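Local coordinates for ribonuclease P protein component 3 (Thermococcus kodakarensis KOD1, PDB 3WYZ) that is a protein component of ribonuclease P and probably takes part in removing the 5' extensions of tRNA precursors, at residues A[137-142]-A[164-169]; A[142-147]-A[154-159]. All blocks are in the same frame, centred on the assembly; numbering follows the deposited sequence.

Interaction 1 (A[137-142]-A[164-169])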
# COMPACT_ATOMS: atom_id res chain seq x y z
N ILE A 137 4.25 0.67 5.41
CA ILE A 137 3.33 -0.47 5.39
C ILE A 137 1.95 -0.01 4.96
O ILE A 137 1.39 0.89 5.58
CB ILE A 137 3.23 -1.16 6.77
CG1 ILE A 137 4.61 -1.66 7.21
CG2 ILE A 137 2.24 -2.32 6.73
CD1 ILE A 137 5.20 -2.76 6.33
N GLY A 138 1.42 -0.64 3.92
CA GLY A 138 0.08 -0.37 3.42
C GLY A 138 -0.98 -1.28 4.02
O GLY A 138 -0.98 -2.48 3.79
N PHE A 139 -1.89 -0.69 4.79
CA PHE A 139 -3.01 -1.41 5.37
C PHE A 139 -4.21 -1.34 4.43
O PHE A 139 -4.97 -0.37 4.47
CB PHE A 139 -3.39 -0.82 6.74
CG PHE A 139 -2.38 -1.08 7.81
CD1 PHE A 139 -1.33 -0.21 8.00
CD2 PHE A 139 -2.48 -2.20 8.61
CE1 PHE A 139 -0.39 -0.45 8.98
CE2 PHE A 139 -1.55 -2.44 9.60
CZ PHE A 139 -0.50 -1.57 9.79
N SER A 140 -4.36 -2.37 3.60
CA SER A 140 -5.42 -2.42 2.60
C SER A 140 -6.74 -2.85 3.23
O SER A 140 -6.77 -3.79 4.01
CB SER A 140 -5.05 -3.36 1.45
OG SER A 140 -5.08 -4.72 1.88
N LEU A 141 -7.82 -2.17 2.88
CA LEU A 141 -9.16 -2.55 3.30
C LEU A 141 -9.75 -3.66 2.41
O LEU A 141 -10.68 -4.35 2.81
CB LEU A 141 -10.06 -1.32 3.30
CG LEU A 141 -11.55 -1.48 3.60
CD1 LEU A 141 -11.83 -2.16 4.94
CD2 LEU A 141 -12.22 -0.12 3.56
N SER A 142 -9.19 -3.83 1.20
CA SER A 142 -9.74 -4.73 0.18
C SER A 142 -10.06 -6.16 0.65
O SER A 142 -11.15 -6.66 0.38
CB SER A 142 -8.81 -4.80 -1.04
OG SER A 142 -9.51 -5.27 -2.17
N GLN A 164 0.79 -2.98 15.82
CA GLN A 164 1.52 -2.89 17.09
C GLN A 164 3.03 -2.85 16.86
O GLN A 164 3.75 -2.17 17.57
CB GLN A 164 1.16 -4.08 17.99
CG GLN A 164 -0.26 -4.06 18.54
CD GLN A 164 -0.69 -5.39 19.14
OE1 GLN A 164 0.07 -6.03 19.86
NE2 GLN A 164 -1.91 -5.81 18.85
N LEU A 165 3.49 -3.61 15.87
CA LEU A 165 4.90 -3.63 15.47
C LEU A 165 5.29 -2.34 14.76
O LEU A 165 6.27 -1.70 15.12
CB LEU A 165 5.20 -4.83 14.56
CG LEU A 165 5.31 -6.18 15.26
CD1 LEU A 165 5.22 -7.33 14.26
CD2 LEU A 165 6.60 -6.26 16.06
N VAL A 166 4.50 -1.97 13.75
CA VAL A 166 4.66 -0.71 13.03
C VAL A 166 4.76 0.48 13.99
O VAL A 166 5.63 1.34 13.85
CB VAL A 166 3.48 -0.48 12.05
CG1 VAL A 166 3.34 0.98 11.66
CG2 VAL A 166 3.62 -1.35 10.80
N LYS A 167 3.86 0.51 14.97
CA LYS A 167 3.82 1.60 15.93
C LYS A 167 5.06 1.63 16.82
O LYS A 167 5.62 2.71 17.07
CB LYS A 167 2.56 1.49 16.78
CG LYS A 167 2.26 2.73 17.61
CD LYS A 167 2.33 2.44 19.10
CE LYS A 167 1.65 3.52 19.92
NZ LYS A 167 1.22 3.00 21.25
N LYS A 168 5.50 0.46 17.28
CA LYS A 168 6.66 0.35 18.17
C LYS A 168 7.95 0.74 17.46
O LYS A 168 8.78 1.46 18.02
CB LYS A 168 6.79 -1.07 18.72
CG LYS A 168 7.72 -1.18 19.92
CD LYS A 168 7.95 -2.62 20.33
CE LYS A 168 6.73 -3.22 21.03
NZ LYS A 168 6.69 -4.70 20.86
N TYR A 169 8.13 0.27 16.23
CA TYR A 169 9.34 0.54 15.46
C TYR A 169 9.27 1.84 14.66
O TYR A 169 10.19 2.17 13.92
CB TYR A 169 9.64 -0.65 14.54
CG TYR A 169 10.23 -1.82 15.28
CD1 TYR A 169 9.41 -2.79 15.85
CD2 TYR A 169 11.61 -1.95 15.42
CE1 TYR A 169 9.95 -3.86 16.54
CE2 TYR A 169 12.16 -3.02 16.11
CZ TYR A 169 11.33 -3.97 16.66
OH TYR A 169 11.87 -5.03 17.34
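I137 on strand 136-140 comes closest to V166 on helix 149-168, with their CA atoms 7.8 Å apart, a gap bridged by side chains. This is the strand-to-helix packing of a TIM-barrel-like fold, in which the helix following a strand returns along the outside of the parallel sheet. V166 points its branch at the strand and is the one residue of 164-169 that touches it. I137 and F139, two positions apart and so on the same side of the strand, both turn toward the helix, and one methyl, V166 CG2, serves them both. In V166, chi1 of 160° places CG1 anti to the backbone N and leaves CG2 beside that N, facing the strand. The side chains of I137 and V166 cross at a slant. At the F139 ring the same methyl arrives obliquely at the far end from CB, with F139 CZ 4.2 Å from V166 CG2. R173 of the next strand also touches both F139 and V166, while I137 also touches F122. All three residues are buried, and the tightest point is I137 CG1 against V166 CG2 at 3.7 Å.

Interaction 2 (A[142-147]-A[154-159])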
# COMPACT_ATOMS: atom_id res chain seq x y z
N SER A 142 -9.19 -3.83 1.20
CA SER A 142 -9.74 -4.73 0.18
C SER A 142 -10.06 -6.16 0.65
O SER A 142 -11.15 -6.66 0.38
CB SER A 142 -8.81 -4.80 -1.04
OG SER A 142 -9.51 -5.27 -2.17
N PRO A 143 -9.11 -6.83 1.35
CA PRO A 143 -9.37 -8.20 1.79
C PRO A 143 -10.58 -8.36 2.72
O PRO A 143 -11.23 -9.40 2.70
CB PRO A 143 -8.07 -8.59 2.53
CG PRO A 143 -7.04 -7.64 2.03
CD PRO A 143 -7.77 -6.36 1.76
N LEU A 144 -10.87 -7.34 3.53
CA LEU A 144 -11.97 -7.40 4.48
C LEU A 144 -13.36 -7.39 3.83
O LEU A 144 -14.30 -7.95 4.39
CB LEU A 144 -11.88 -6.25 5.48
CG LEU A 144 -10.76 -6.34 6.51
CD1 LEU A 144 -10.65 -5.04 7.28
CD2 LEU A 144 -10.99 -7.50 7.47
N LEU A 145 -13.48 -6.76 2.66
CA LEU A 145 -14.75 -6.74 1.93
C LEU A 145 -15.07 -8.10 1.34
O LEU A 145 -16.24 -8.47 1.23
CB LEU A 145 -14.73 -5.70 0.80
CG LEU A 145 -14.77 -4.20 1.15
CD1 LEU A 145 -15.65 -3.90 2.35
CD2 LEU A 145 -13.38 -3.66 1.39
N ASN A 146 -14.03 -8.85 0.97
CA ASN A 146 -14.19 -10.12 0.28
C ASN A 146 -14.03 -11.31 1.24
O ASN A 146 -13.32 -12.27 0.92
CB ASN A 146 -13.17 -10.22 -0.86
CG ASN A 146 -13.13 -8.97 -1.72
OD1 ASN A 146 -14.16 -8.32 -1.93
ND2 ASN A 146 -11.95 -8.63 -2.22
N ALA A 147 -14.69 -11.24 2.39
CA ALA A 147 -14.51 -12.27 3.42
C ALA A 147 -15.74 -12.44 4.32
O ALA A 147 -16.51 -11.50 4.51
CB ALA A 147 -13.28 -11.97 4.27
N GLN A 154 -9.72 -13.14 11.14
CA GLN A 154 -8.33 -13.57 10.96
C GLN A 154 -7.49 -12.40 10.42
O GLN A 154 -6.40 -12.13 10.91
CB GLN A 154 -8.21 -14.74 9.98
CG GLN A 154 -9.14 -15.92 10.24
CD GLN A 154 -9.26 -16.29 11.70
OE1 GLN A 154 -10.35 -16.20 12.30
NE2 GLN A 154 -8.15 -16.72 12.29
N ILE A 155 -8.02 -11.73 9.40
CA ILE A 155 -7.37 -10.56 8.81
C ILE A 155 -7.19 -9.45 9.84
O ILE A 155 -6.10 -8.89 9.96
CB ILE A 155 -8.16 -10.01 7.60
CG1 ILE A 155 -8.26 -11.04 6.45
CG2 ILE A 155 -7.53 -8.72 7.08
CD1 ILE A 155 -6.96 -11.30 5.70
N LEU A 156 -8.25 -9.14 10.59
CA LEU A 156 -8.19 -8.07 11.60
C LEU A 156 -7.13 -8.36 12.66
O LEU A 156 -6.41 -7.43 13.07
CB LEU A 156 -9.55 -7.85 12.26
CG LEU A 156 -10.58 -7.11 11.41
CD1 LEU A 156 -11.99 -7.31 11.94
CD2 LEU A 156 -10.26 -5.63 11.30
N ARG A 157 -7.02 -9.62 13.09
CA ARG A 157 -5.97 -10.01 14.03
C ARG A 157 -4.58 -9.72 13.47
O ARG A 157 -3.72 -9.20 14.18
CB ARG A 157 -6.08 -11.49 14.45
CG ARG A 157 -7.16 -11.75 15.48
CD ARG A 157 -7.08 -13.13 16.13
NE ARG A 157 -6.81 -14.23 15.19
CZ ARG A 157 -5.60 -14.73 14.91
NH1 ARG A 157 -5.50 -15.73 14.04
NH2 ARG A 157 -4.50 -14.25 15.47
N PHE A 158 -4.36 -10.06 12.20
CA PHE A 158 -3.06 -9.85 11.56
C PHE A 158 -2.74 -8.37 11.43
O PHE A 158 -1.59 -7.97 11.61
CB PHE A 158 -3.01 -10.51 10.16
CG PHE A 158 -3.35 -11.98 10.15
CD1 PHE A 158 -3.04 -12.80 11.23
CD2 PHE A 158 -3.96 -12.54 9.05
CE1 PHE A 158 -3.35 -14.15 11.21
CE2 PHE A 158 -4.28 -13.88 9.02
CZ PHE A 158 -3.97 -14.69 10.10
N MET A 159 -3.75 -7.58 11.09
CA MET A 159 -3.60 -6.14 11.00
C MET A 159 -3.29 -5.51 12.36
O MET A 159 -2.50 -4.57 12.43
CB MET A 159 -4.87 -5.51 10.43
CG MET A 159 -5.06 -5.78 8.95
SD MET A 159 -6.54 -4.96 8.33
CE MET A 159 -6.53 -5.49 6.62
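L144 carries this contact, pushing its two methyls into the side of helix 149-168 and meeting I155, L156 and M159 there. L144 CD2 lies 3.7 Å from I155 CG2. The same methyl, L144 CD2, is 4.0 Å from L156 CG. The other one, L144 CD1, reaches M159 CE at 4.2 Å. Each neighbour is met differently: L144 and I155 lie alongside each other and run in opposing senses, L156 is set crosswise to L144, and the terminal methyl of M159 meets the end of the leucine head-on. The CB of L144 is not aimed at the helix; its chain bends there further out, with CG anti to the carbonyl carbon (chi1 -71°). M159 gets to the meeting point by running straight out from its helix, extended beyond CG (chi2 -178°, chi3 -178°). P143, one residue earlier, joins in, P143 CB lying 4.3 Å from I155 CD1.

Behind this shell, a short, weakly bonded helical turn at about 142-145 presents P143 and L144 together. I155 and M159 are one turn apart on their own helix and are tied by a backbone bond from M159 N to I155 O of 2.9 Å. Helix 188-198 closes in as well, L194 touching L144 and I198 touching L156 and M159, while W114 packs on I155 and M159. The two segments belong to the turn after strand 136-140 and the helix that follows it in the TIM-barrel-like fold. The grip between them is wholly apolar, so it rests on the fit of branched side chains and the terminal methyl of M159, with no polar bond between the segments to fix their spacing.

The two contacts sit about 13 Å apart, centre to centre, on one strand-turn-helix unit. Interaction 1 packs strand 136-140 against the later part of helix 149-168, and interaction 2 packs the turn after that strand against an earlier part of the same helix, so the helix is met at two places along its length. M159 bridges the two contacts: M159 CE lies 3.1 Å from S140 O, a close packing contact and not a hydrogen bond, and M159 O lies 3.7 Å from F139 CE2. W114 joins them too, meeting the F139 ring and touching I155 and M159. A glycerol, probably from the crystallisation liquor, lies about 4 Å from the P143 side chain.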